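5-formaminoimidazole-4-carboxamide-1-(beta)-D-ribofuranosyl 5'-monophosphate synthetase (Methanocaldococcus jannaschii, PDB 2R7N) catalyses the ATP- and formate-dependent formylation of AICAR to FAICAR in de novo purine biosynthesis, without using folates. Local coordinates at residues 231-236 against 251-256; 227-232 against 257-262; 152-157 against 197-202. All blocks are in the same frame, centred on the assembly; numbering follows the deposited sequence.

Contact 3 closes first along the chain, in the four-stranded antiparallel sheet that holds strands 153-156 and 197-200. Contacts 2 and 1 follow and are nested: strands 219-230 and 253-263, neighbours in the five-stranded antiparallel sheet, pair in contact 2, and the chain linking them closes on itself in contact 1, with S231 and N232 common to both. The centres of contacts 1 and 2 lie about 10 Å apart, whereas that of contact 3 is about 16 Å from the first and 20 Å from the second. All three touch ADP, so the nucleotide bridges two sheets of the ATP-grasp region, and contacts 1 and 2 also reach the bound FAICAR.

Contact 1: residues 231-236 against 251-256; sequences SNIDGL and PSYVIT. With FAI (5-(formylamino)-1-(5-O-phosphono-beta-D-ribofuranosyl)-1H-imidazole-4-carboxamide), chain E; ADP (adenosine-5'-diphosphate), chain D.
N232 and S252 hold each other by an exchange of side-chain and backbone bonds. The carboxamide OD1 of N232 accepts the N-H of S252 at 2.7 Å, nearly straight at the hydrogen (164°), although the donor stands above the amide plane. In return S252 OG accepts N232 N at 2.9 Å. With chi1 at 70°, CG of N232 sits between its own backbone N and carbonyl carbon, which turns OD1 back over the start of the partner segment. N232 ND2 bonds to N250 O, fixing the rotation of the amide, and S252 OG also meets E302 of the second subunit.

Backbone bonds continue on both sides of this pair. I233 N reaches S252 O at 2.9 Å, while S231 and V254 form an antiparallel hydrogen-bonded pair, with S231 N to V254 O at 2.9 Å and V254 N to S231 O at 2.8 Å.

Packing lies beyond the polar group. I233 rests over one face of the Y253 ring, its CB 4.2 Å from the ring centroid in a CH-pi contact, and its CD1 touches P251 CB at 3.8 Å. L236 CD2 packs against CA and CB of the same proline. Y253 CD1 in turn approaches O4' of the ADP ribose at 3.4 Å.

The bonds lie on either side of the cis peptide bond between S231 and N232, where the chain turns a corner before helix 233-236. S231 with V254 is the last antiparallel pair before that corner, joining strands 219-230 and 253-263 beside the ADP ribose of an ATP-grasp enzyme.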
# COMPACT_ATOMS: atom_id res chain seq x y z
N SER A 231 -35.92 -5.70 -8.71
CA SER A 231 -36.63 -5.86 -9.96
C SER A 231 -37.97 -6.56 -9.65
O SER A 231 -37.99 -7.54 -8.90
CB SER A 231 -35.80 -6.71 -10.91
OG SER A 231 -36.22 -6.56 -12.25
N ASN A 232 -39.06 -6.10 -10.26
CA ASN A 232 -38.99 -5.10 -11.33
C ASN A 232 -39.14 -3.66 -10.85
O ASN A 232 -38.99 -2.72 -11.62
CB ASN A 232 -40.03 -5.41 -12.41
CG ASN A 232 -41.48 -5.17 -11.95
OD1 ASN A 232 -41.74 -4.74 -10.82
ND2 ASN A 232 -42.42 -5.45 -12.84
N ILE A 233 -39.40 -3.50 -9.56
CA ILE A 233 -39.82 -2.20 -9.06
C ILE A 233 -38.92 -1.07 -9.53
O ILE A 233 -39.41 -0.03 -9.98
CB ILE A 233 -39.96 -2.18 -7.52
CG1 ILE A 233 -40.53 -0.83 -7.05
CG2 ILE A 233 -38.63 -2.50 -6.86
CD1 ILE A 233 -41.90 -0.52 -7.62
N ASP A 234 -37.61 -1.26 -9.41
CA ASP A 234 -36.68 -0.17 -9.69
C ASP A 234 -36.54 0.08 -11.18
O ASP A 234 -36.09 1.14 -11.60
CB ASP A 234 -35.33 -0.40 -9.03
CG ASP A 234 -35.36 -0.13 -7.54
OD1 ASP A 234 -35.83 0.96 -7.14
OD2 ASP A 234 -34.91 -1.00 -6.77
N GLY A 235 -36.96 -0.89 -11.98
CA GLY A 235 -37.11 -0.68 -13.42
C GLY A 235 -38.48 -0.09 -13.72
O GLY A 235 -38.63 0.72 -14.64
N LEU A 236 -39.48 -0.50 -12.93
CA LEU A 236 -40.84 -0.00 -13.12
C LEU A 236 -40.88 1.52 -12.94
O LEU A 236 -41.37 2.25 -13.80
CB LEU A 236 -41.81 -0.70 -12.15
CG LEU A 236 -43.25 -0.19 -12.00
CD1 LEU A 236 -43.88 0.07 -13.36
CD2 LEU A 236 -44.09 -1.19 -11.22
N PRO A 251 -45.72 -4.30 -9.52
CA PRO A 251 -44.40 -4.20 -8.90
C PRO A 251 -43.96 -5.53 -8.32
O PRO A 251 -44.75 -6.23 -7.70
CB PRO A 251 -44.62 -3.19 -7.76
CG PRO A 251 -46.10 -3.11 -7.57
CD PRO A 251 -46.69 -3.38 -8.92
N SER A 252 -42.72 -5.91 -8.58
CA SER A 252 -42.08 -6.97 -7.82
C SER A 252 -40.85 -6.39 -7.14
O SER A 252 -40.37 -5.30 -7.50
CB SER A 252 -41.73 -8.17 -8.69
OG SER A 252 -41.41 -7.77 -10.00
N TYR A 253 -40.35 -7.10 -6.14
CA TYR A 253 -39.27 -6.61 -5.30
C TYR A 253 -38.20 -7.69 -5.13
O TYR A 253 -37.80 -8.01 -4.02
CB TYR A 253 -39.82 -6.18 -3.93
CG TYR A 253 -40.74 -4.98 -4.01
CD1 TYR A 253 -40.27 -3.69 -3.74
CD2 TYR A 253 -42.09 -5.12 -4.35
CE1 TYR A 253 -41.11 -2.59 -3.81
CE2 TYR A 253 -42.94 -4.03 -4.44
CZ TYR A 253 -42.45 -2.77 -4.17
OH TYR A 253 -43.30 -1.69 -4.25
N VAL A 254 -37.77 -8.26 -6.25
CA VAL A 254 -36.73 -9.27 -6.23
C VAL A 254 -35.36 -8.59 -6.12
O VAL A 254 -35.01 -7.76 -6.96
CB VAL A 254 -36.75 -10.11 -7.51
CG1 VAL A 254 -35.73 -11.24 -7.41
CG2 VAL A 254 -38.14 -10.64 -7.77
N ILE A 255 -34.60 -8.94 -5.08
CA ILE A 255 -33.26 -8.37 -4.91
C ILE A 255 -32.38 -8.82 -6.06
O ILE A 255 -32.26 -10.01 -6.33
CB ILE A 255 -32.59 -8.79 -3.59
CG1 ILE A 255 -31.34 -7.96 -3.35
CG2 ILE A 255 -32.25 -10.28 -3.60
CD1 ILE A 255 -31.63 -6.47 -3.19
N THR A 256 -31.78 -7.86 -6.76
CA THR A 256 -30.93 -8.19 -7.90
C THR A 256 -29.53 -7.62 -7.74
O THR A 256 -28.61 -8.00 -8.46
CB THR A 256 -31.51 -7.65 -9.22
OG1 THR A 256 -31.70 -6.24 -9.13
CG2 THR A 256 -32.82 -8.33 -9.54
OP2 FAI E . -28.64 -15.43 -4.05
P FAI E . -29.60 -16.28 -3.05
OP1 FAI E . -28.88 -17.71 -2.88
OP3 FAI E . -30.98 -16.46 -3.58
O3 FAI E . -29.58 -15.54 -1.64
C4 FAI E . -30.27 -16.16 -0.55
C FAI E . -30.95 -15.09 0.32
O FAI E . -30.05 -13.99 0.27
C3 FAI E . -32.30 -14.60 -0.24
O3' FAI E . -33.31 -14.88 0.74
C2 FAI E . -32.13 -13.09 -0.39
O2' FAI E . -33.17 -12.40 0.32
C1 FAI E . -30.81 -12.78 0.30
N FAI E . -29.98 -11.91 -0.55
C5 FAI E . -29.28 -12.34 -1.61
N1 FAI E . -28.63 -11.31 -2.15
C3A FAI E . -28.90 -10.23 -1.43
C6 FAI E . -28.33 -8.87 -1.76
O5 FAI E . -27.49 -8.79 -2.66
N2 FAI E . -28.79 -7.83 -1.05
C7A FAI E . -29.76 -10.60 -0.42
N3 FAI E . -30.26 -9.82 0.55
C8 FAI E . -29.92 -10.01 1.85
O6 FAI E . -29.16 -10.88 2.32
PB ADP D . -36.11 -8.80 2.35
O1B ADP D . -36.02 -9.39 3.74
O2B ADP D . -36.96 -9.61 1.39
O3B ADP D . -34.78 -8.36 1.78
PA ADP D . -38.53 -7.35 2.51
O1A ADP D . -39.03 -6.96 3.88
O2A ADP D . -39.00 -8.59 1.78
O3A ADP D . -36.92 -7.41 2.57
O5' ADP D . -38.85 -6.15 1.51
C5' ADP D . -38.59 -6.32 0.13
C4' ADP D . -38.39 -4.93 -0.43
O4' ADP D . -39.64 -4.23 -0.42
C3' ADP D . -37.43 -4.12 0.44
O3' ADP D . -36.08 -4.21 -0.02
C2' ADP D . -37.98 -2.70 0.35
O2' ADP D . -37.39 -2.00 -0.74
C1' ADP D . -39.47 -2.91 0.09
N9 ADP D . -40.12 -2.79 1.40
C8 ADP D . -40.15 -3.73 2.36
N7 ADP D . -40.81 -3.27 3.46
C5 ADP D . -41.19 -2.00 3.20
C6 ADP D . -41.94 -0.94 3.91
N6 ADP D . -42.40 -1.13 5.17
N1 ADP D . -42.11 0.23 3.28
C2 ADP D . -41.65 0.44 2.03
N3 ADP D . -40.98 -0.48 1.31
C4 ADP D . -40.72 -1.69 1.84

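Contact 2: residues 227-232 against 257-262; sequences KRYESN and GNIPVV. With ADP (adenosine-5'-diphosphate), chain D; FAI (5-(formylamino)-1-(5-O-phosphono-beta-D-ribofuranosyl)-1H-imidazole-4-carboxamide), chain E.
K227 and Y229 each form a hydrogen-bonded antiparallel pair, with I259 and G257 respectively, and R228 faces N258 in the non-hydrogen-bonded pair between them; the axes of strands 227-230 and 257-260 approach to 4.5 Å at 142°.

On the ligand face, the amide of N258 lies against the carboxamide of the bound FAICAR. N258 ND2 donates to FAI O5 at 2.8 Å and 175°, and FAI N2 donates to N258 OD1 at 2.9 Å, so both ends of each amide are matched. R228 lies alongside N258, its guanidinium steeply inclined to the amide plane. A bend at chi2 (-59°) folds the arginine chain so that NH1 makes a weak hydrogen bond to N258 OD1 at 3.2 Å, while FAI N2 sits over one guanidinium face, toward the rim. Salt bridges to D316 and D226 hold the arginine head. Two residues further along the strand, E230 OE1 accepts O2' of the ADP ribose at 3.0 Å, and OE2 meets O3'.

On the face of K227, Y229 and I259 the contact is made by carbon atoms. K227 CE runs beside I259 CD1 at 3.6 Å, and that same methyl lies over the Y229 ring, 4.2 Å from its centroid. Y229 OH continues to N206 N of the second subunit, whose F207 meets the ring edge-to-face.

The two near-linear bonds between N258 and FAI, with R228 a weak addition, are consistent with a defined amide orientation and with recognition of the carboxamide common to AICAR and FAICAR.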
# COMPACT_ATOMS: atom_id res chain seq x y z
N LYS A 227 -28.05 0.53 -0.68
CA LYS A 227 -29.47 0.50 -0.93
C LYS A 227 -29.73 -0.60 -1.93
O LYS A 227 -28.95 -0.81 -2.86
CB LYS A 227 -29.98 1.85 -1.41
CG LYS A 227 -29.52 2.24 -2.78
CD LYS A 227 -30.33 3.41 -3.32
CE LYS A 227 -30.08 3.52 -4.81
NZ LYS A 227 -31.01 4.43 -5.48
N ARG A 228 -30.83 -1.32 -1.71
CA ARG A 228 -31.26 -2.39 -2.59
C ARG A 228 -31.56 -1.91 -3.98
O ARG A 228 -32.07 -0.80 -4.19
CB ARG A 228 -32.53 -3.05 -2.04
CG ARG A 228 -32.43 -3.45 -0.60
CD ARG A 228 -31.30 -4.41 -0.46
NE ARG A 228 -31.48 -5.31 0.66
CZ ARG A 228 -30.47 -5.84 1.33
NH1 ARG A 228 -29.23 -5.53 0.99
NH2 ARG A 228 -30.71 -6.67 2.35
N TYR A 229 -31.28 -2.79 -4.93
CA TYR A 229 -31.59 -2.59 -6.31
C TYR A 229 -32.49 -3.77 -6.67
O TYR A 229 -32.02 -4.92 -6.78
CB TYR A 229 -30.30 -2.62 -7.10
CG TYR A 229 -30.39 -2.02 -8.46
CD1 TYR A 229 -31.14 -0.88 -8.68
CD2 TYR A 229 -29.66 -2.55 -9.51
CE1 TYR A 229 -31.20 -0.31 -9.93
CE2 TYR A 229 -29.71 -1.98 -10.76
CZ TYR A 229 -30.49 -0.86 -10.96
OH TYR A 229 -30.56 -0.29 -12.20
N GLU A 230 -33.78 -3.49 -6.81
CA GLU A 230 -34.80 -4.54 -6.91
C GLU A 230 -35.55 -4.52 -8.24
O GLU A 230 -35.74 -3.47 -8.85
CB GLU A 230 -35.75 -4.44 -5.72
CG GLU A 230 -35.16 -5.05 -4.46
CD GLU A 230 -35.76 -4.51 -3.18
OE1 GLU A 230 -36.56 -3.55 -3.23
OE2 GLU A 230 -35.41 -5.06 -2.11
N SER A 231 -35.92 -5.70 -8.71
CA SER A 231 -36.63 -5.86 -9.96
C SER A 231 -37.97 -6.56 -9.65
O SER A 231 -37.99 -7.54 -8.90
CB SER A 231 -35.80 -6.71 -10.91
OG SER A 231 -36.22 -6.56 -12.25
N ASN A 232 -39.06 -6.10 -10.26
CA ASN A 232 -38.99 -5.10 -11.33
C ASN A 232 -39.14 -3.66 -10.85
O ASN A 232 -38.99 -2.72 -11.62
CB ASN A 232 -40.03 -5.41 -12.41
CG ASN A 232 -41.48 -5.17 -11.95
OD1 ASN A 232 -41.74 -4.74 -10.82
ND2 ASN A 232 -42.42 -5.45 -12.84
N GLY A 257 -29.36 -6.69 -6.82
CA GLY A 257 -28.09 -6.01 -6.71
C GLY A 257 -28.13 -5.02 -5.58
O GLY A 257 -29.10 -4.96 -4.82
N ASN A 258 -27.05 -4.26 -5.45
CA ASN A 258 -26.96 -3.26 -4.40
C ASN A 258 -26.18 -2.06 -4.91
O ASN A 258 -25.39 -2.16 -5.84
CB ASN A 258 -26.31 -3.85 -3.14
CG ASN A 258 -26.91 -5.19 -2.73
OD1 ASN A 258 -27.71 -5.26 -1.80
ND2 ASN A 258 -26.53 -6.26 -3.43
N ILE A 259 -26.44 -0.91 -4.31
CA ILE A 259 -25.85 0.34 -4.72
C ILE A 259 -25.31 0.99 -3.46
O ILE A 259 -25.96 0.96 -2.43
CB ILE A 259 -26.90 1.25 -5.39
CG1 ILE A 259 -27.33 0.66 -6.74
CG2 ILE A 259 -26.35 2.65 -5.63
CD1 ILE A 259 -28.53 1.38 -7.31
N PRO A 260 -24.08 1.52 -3.53
CA PRO A 260 -23.47 2.12 -2.35
C PRO A 260 -24.11 3.45 -2.00
O PRO A 260 -24.53 4.19 -2.88
CB PRO A 260 -22.01 2.31 -2.76
CG PRO A 260 -21.98 2.28 -4.24
CD PRO A 260 -23.21 1.56 -4.71
N VAL A 261 -24.17 3.75 -0.71
CA VAL A 261 -24.74 4.99 -0.24
C VAL A 261 -24.09 5.25 1.10
O VAL A 261 -23.56 4.33 1.73
CB VAL A 261 -26.29 4.84 -0.07
CG1 VAL A 261 -26.64 4.01 1.16
CG2 VAL A 261 -26.96 6.19 -0.01
N VAL A 262 -24.10 6.51 1.53
CA VAL A 262 -23.61 6.88 2.84
C VAL A 262 -24.72 7.68 3.48
O VAL A 262 -25.45 8.38 2.79
CB VAL A 262 -22.30 7.77 2.78
CG1 VAL A 262 -21.08 6.95 2.39
CG2 VAL A 262 -22.48 8.98 1.85
PB ADP D . -36.11 -8.80 2.35
O1B ADP D . -36.02 -9.39 3.74
O2B ADP D . -36.96 -9.61 1.39
O3B ADP D . -34.78 -8.36 1.78
PA ADP D . -38.53 -7.35 2.51
O1A ADP D . -39.03 -6.96 3.88
O2A ADP D . -39.00 -8.59 1.78
O3A ADP D . -36.92 -7.41 2.57
O5' ADP D . -38.85 -6.15 1.51
C5' ADP D . -38.59 -6.32 0.13
C4' ADP D . -38.39 -4.93 -0.43
O4' ADP D . -39.64 -4.23 -0.42
C3' ADP D . -37.43 -4.12 0.44
O3' ADP D . -36.08 -4.21 -0.02
C2' ADP D . -37.98 -2.70 0.35
O2' ADP D . -37.39 -2.00 -0.74
C1' ADP D . -39.47 -2.91 0.09
N9 ADP D . -40.12 -2.79 1.40
C8 ADP D . -40.15 -3.73 2.36
N7 ADP D . -40.81 -3.27 3.46
C5 ADP D . -41.19 -2.00 3.20
C6 ADP D . -41.94 -0.94 3.91
N6 ADP D . -42.40 -1.13 5.17
N1 ADP D . -42.11 0.23 3.28
C2 ADP D . -41.65 0.44 2.03
N3 ADP D . -40.98 -0.48 1.31
C4 ADP D . -40.72 -1.69 1.84
OP2 FAI E . -28.64 -15.43 -4.05
P FAI E . -29.60 -16.28 -3.05
OP1 FAI E . -28.88 -17.71 -2.88
OP3 FAI E . -30.98 -16.46 -3.58
O3 FAI E . -29.58 -15.54 -1.64
C4 FAI E . -30.27 -16.16 -0.55
C FAI E . -30.95 -15.09 0.32
O FAI E . -30.05 -13.99 0.27
C3 FAI E . -32.30 -14.60 -0.24
O3' FAI E . -33.31 -14.88 0.74
C2 FAI E . -32.13 -13.09 -0.39
O2' FAI E . -33.17 -12.40 0.32
C1 FAI E . -30.81 -12.78 0.30
N FAI E . -29.98 -11.91 -0.55
C5 FAI E . -29.28 -12.34 -1.61
N1 FAI E . -28.63 -11.31 -2.15
C3A FAI E . -28.90 -10.23 -1.43
C6 FAI E . -28.33 -8.87 -1.76
O5 FAI E . -27.49 -8.79 -2.66
N2 FAI E . -28.79 -7.83 -1.05
C7A FAI E . -29.76 -10.60 -0.42
N3 FAI E . -30.26 -9.82 0.55
C8 FAI E . -29.92 -10.01 1.85
O6 FAI E . -29.16 -10.88 2.32

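Contact 3: residues 152-157 against 197-202; sequences TVIVKF and HIEEYV. With ADP (adenosine-5'-diphosphate), chain D.
K156 and E199 belong to the ATP site of this ATP-grasp enzyme and meet in a salt bridge, with K156 NZ 2.9 Å from E199 OE2. The lysine approaches from well above the carboxylate plane. Its extended chain also brings NZ to two ADP atoms, O1A at 2.8 Å and N7 at 2.8 Å, so one ammonium group links base, phosphate and glutamate. OE2 accepts N6 of the adenine at 2.7 Å. The other carboxylate oxygen, OE1, takes H197 NE2 at 3.2 Å in the plane of the imidazole, which steadies the carboxylate. With chi1 at 53°, CG of E199 lies between the backbone N and the carbonyl carbon, and the chain reaches out from there to the base.

Strands 153-156 and 197-200 run antiparallel, joined by reciprocal backbone bonds between I154 and E199 and between K156 and H197. Where strand 197-200 ends, the chain reads the adenine edge, as is usual in ATP-grasp folds: E200 O accepts N6 at 3.0 Å and V202 N donates to N1 at 2.9 Å. Replacing E199 by an alanine would probably leave K156 without its carboxylate mate, N6 with one acceptor fewer and the H197 ring freer to turn.

I154 CD1 presses on ADP C4 at 3.6 Å, and C2 of the base lies over the centre of one face of the Y201 ring. T152 lies alongside Y201, its CG2 against CB of the tyrosine.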
# COMPACT_ATOMS: atom_id res chain seq x y z
N THR A 152 -51.34 4.04 3.16
CA THR A 152 -50.65 3.17 2.22
C THR A 152 -49.95 2.07 3.02
O THR A 152 -49.39 2.31 4.10
CB THR A 152 -49.66 3.91 1.31
OG1 THR A 152 -50.35 4.95 0.60
CG2 THR A 152 -49.05 2.95 0.29
N VAL A 153 -50.02 0.85 2.51
CA VAL A 153 -49.39 -0.27 3.16
C VAL A 153 -48.68 -1.07 2.10
O VAL A 153 -49.00 -0.96 0.92
CB VAL A 153 -50.42 -1.19 3.88
CG1 VAL A 153 -51.14 -0.44 4.99
CG2 VAL A 153 -51.39 -1.81 2.88
N ILE A 154 -47.72 -1.87 2.53
CA ILE A 154 -47.11 -2.84 1.65
C ILE A 154 -47.51 -4.19 2.19
O ILE A 154 -47.67 -4.35 3.41
CB ILE A 154 -45.56 -2.73 1.61
CG1 ILE A 154 -44.98 -3.63 0.51
CG2 ILE A 154 -44.95 -3.09 2.96
CD1 ILE A 154 -43.51 -3.38 0.24
N VAL A 155 -47.67 -5.16 1.30
CA VAL A 155 -48.17 -6.46 1.70
C VAL A 155 -47.24 -7.58 1.26
O VAL A 155 -47.01 -7.77 0.07
CB VAL A 155 -49.61 -6.72 1.18
CG1 VAL A 155 -50.13 -8.03 1.72
CG2 VAL A 155 -50.53 -5.56 1.57
N LYS A 156 -46.73 -8.31 2.25
CA LYS A 156 -45.73 -9.35 2.03
C LYS A 156 -46.26 -10.76 2.32
O LYS A 156 -47.13 -10.94 3.17
CB LYS A 156 -44.51 -9.09 2.91
CG LYS A 156 -43.99 -7.67 2.82
CD LYS A 156 -42.96 -7.41 3.88
CE LYS A 156 -42.20 -6.14 3.57
NZ LYS A 156 -41.36 -5.73 4.71
N PHE A 157 -45.71 -11.74 1.61
CA PHE A 157 -46.11 -13.13 1.75
C PHE A 157 -44.88 -14.03 1.92
O PHE A 157 -44.41 -14.26 3.04
CB PHE A 157 -46.91 -13.57 0.53
CG PHE A 157 -48.01 -12.62 0.15
CD1 PHE A 157 -47.75 -11.51 -0.63
CD2 PHE A 157 -49.31 -12.84 0.58
CE1 PHE A 157 -48.76 -10.63 -0.97
CE2 PHE A 157 -50.33 -11.96 0.24
CZ PHE A 157 -50.05 -10.86 -0.54
N HIS A 197 -48.76 -10.74 5.27
CA HIS A 197 -48.30 -9.76 6.24
C HIS A 197 -48.49 -8.36 5.68
O HIS A 197 -47.99 -8.05 4.60
CB HIS A 197 -46.84 -10.00 6.61
CG HIS A 197 -46.30 -9.01 7.59
ND1 HIS A 197 -46.58 -9.06 8.94
CD2 HIS A 197 -45.50 -7.93 7.42
CE1 HIS A 197 -45.98 -8.06 9.56
NE2 HIS A 197 -45.32 -7.36 8.65
N ILE A 198 -49.21 -7.53 6.41
CA ILE A 198 -49.54 -6.19 5.96
C ILE A 198 -48.89 -5.20 6.89
O ILE A 198 -49.13 -5.25 8.10
CB ILE A 198 -51.06 -5.93 6.01
CG1 ILE A 198 -51.82 -7.00 5.22
CG2 ILE A 198 -51.39 -4.50 5.54
CD1 ILE A 198 -53.25 -7.17 5.66
N GLU A 199 -48.09 -4.29 6.34
CA GLU A 199 -47.48 -3.28 7.18
C GLU A 199 -47.49 -1.90 6.54
O GLU A 199 -47.62 -1.74 5.31
CB GLU A 199 -46.05 -3.67 7.58
CG GLU A 199 -45.13 -4.05 6.41
CD GLU A 199 -43.66 -4.20 6.84
OE1 GLU A 199 -43.40 -4.86 7.87
OE2 GLU A 199 -42.78 -3.65 6.15
N GLU A 200 -47.35 -0.90 7.40
CA GLU A 200 -47.19 0.48 6.97
C GLU A 200 -46.15 0.58 5.86
O GLU A 200 -45.03 0.10 6.01
CB GLU A 200 -46.73 1.32 8.15
CG GLU A 200 -46.28 2.68 7.76
CD GLU A 200 -45.92 3.53 8.96
OE1 GLU A 200 -45.68 2.97 10.07
OE2 GLU A 200 -45.86 4.77 8.78
N TYR A 201 -46.51 1.20 4.75
CA TYR A 201 -45.55 1.46 3.70
C TYR A 201 -44.77 2.68 4.14
O TYR A 201 -45.31 3.79 4.18
CB TYR A 201 -46.25 1.73 2.36
CG TYR A 201 -45.29 1.80 1.21
CD1 TYR A 201 -45.07 0.69 0.40
CD2 TYR A 201 -44.57 2.96 0.95
CE1 TYR A 201 -44.17 0.75 -0.65
CE2 TYR A 201 -43.67 3.02 -0.10
CZ TYR A 201 -43.47 1.92 -0.89
OH TYR A 201 -42.58 1.99 -1.94
N VAL A 202 -43.51 2.48 4.52
CA VAL A 202 -42.68 3.61 4.94
C VAL A 202 -42.08 4.26 3.70
O VAL A 202 -41.47 3.59 2.87
CB VAL A 202 -41.57 3.19 5.93
CG1 VAL A 202 -40.61 4.34 6.18
CG2 VAL A 202 -42.19 2.70 7.24
PB ADP D . -36.11 -8.80 2.35
O1B ADP D . -36.02 -9.39 3.74
O2B ADP D . -36.96 -9.61 1.39
O3B ADP D . -34.78 -8.36 1.78
PA ADP D . -38.53 -7.35 2.51
O1A ADP D . -39.03 -6.96 3.88
O2A ADP D . -39.00 -8.59 1.78
O3A ADP D . -36.92 -7.41 2.57
O5' ADP D . -38.85 -6.15 1.51
C5' ADP D . -38.59 -6.32 0.13
C4' ADP D . -38.39 -4.93 -0.43
O4' ADP D . -39.64 -4.23 -0.42
C3' ADP D . -37.43 -4.12 0.44
O3' ADP D . -36.08 -4.21 -0.02
C2' ADP D . -37.98 -2.70 0.35
O2' ADP D . -37.39 -2.00 -0.74
C1' ADP D . -39.47 -2.91 0.09
N9 ADP D . -40.12 -2.79 1.40
C8 ADP D . -40.15 -3.73 2.36
N7 ADP D . -40.81 -3.27 3.46
C5 ADP D . -41.19 -2.00 3.20
C6 ADP D . -41.94 -0.94 3.91
N6 ADP D . -42.40 -1.13 5.17
N1 ADP D . -42.11 0.23 3.28
C2 ADP D . -41.65 0.44 2.03
N3 ADP D . -40.98 -0.48 1.31
C4 ADP D . -40.72 -1.69 1.84
O HOH W 1 -47.69 4.81 4.11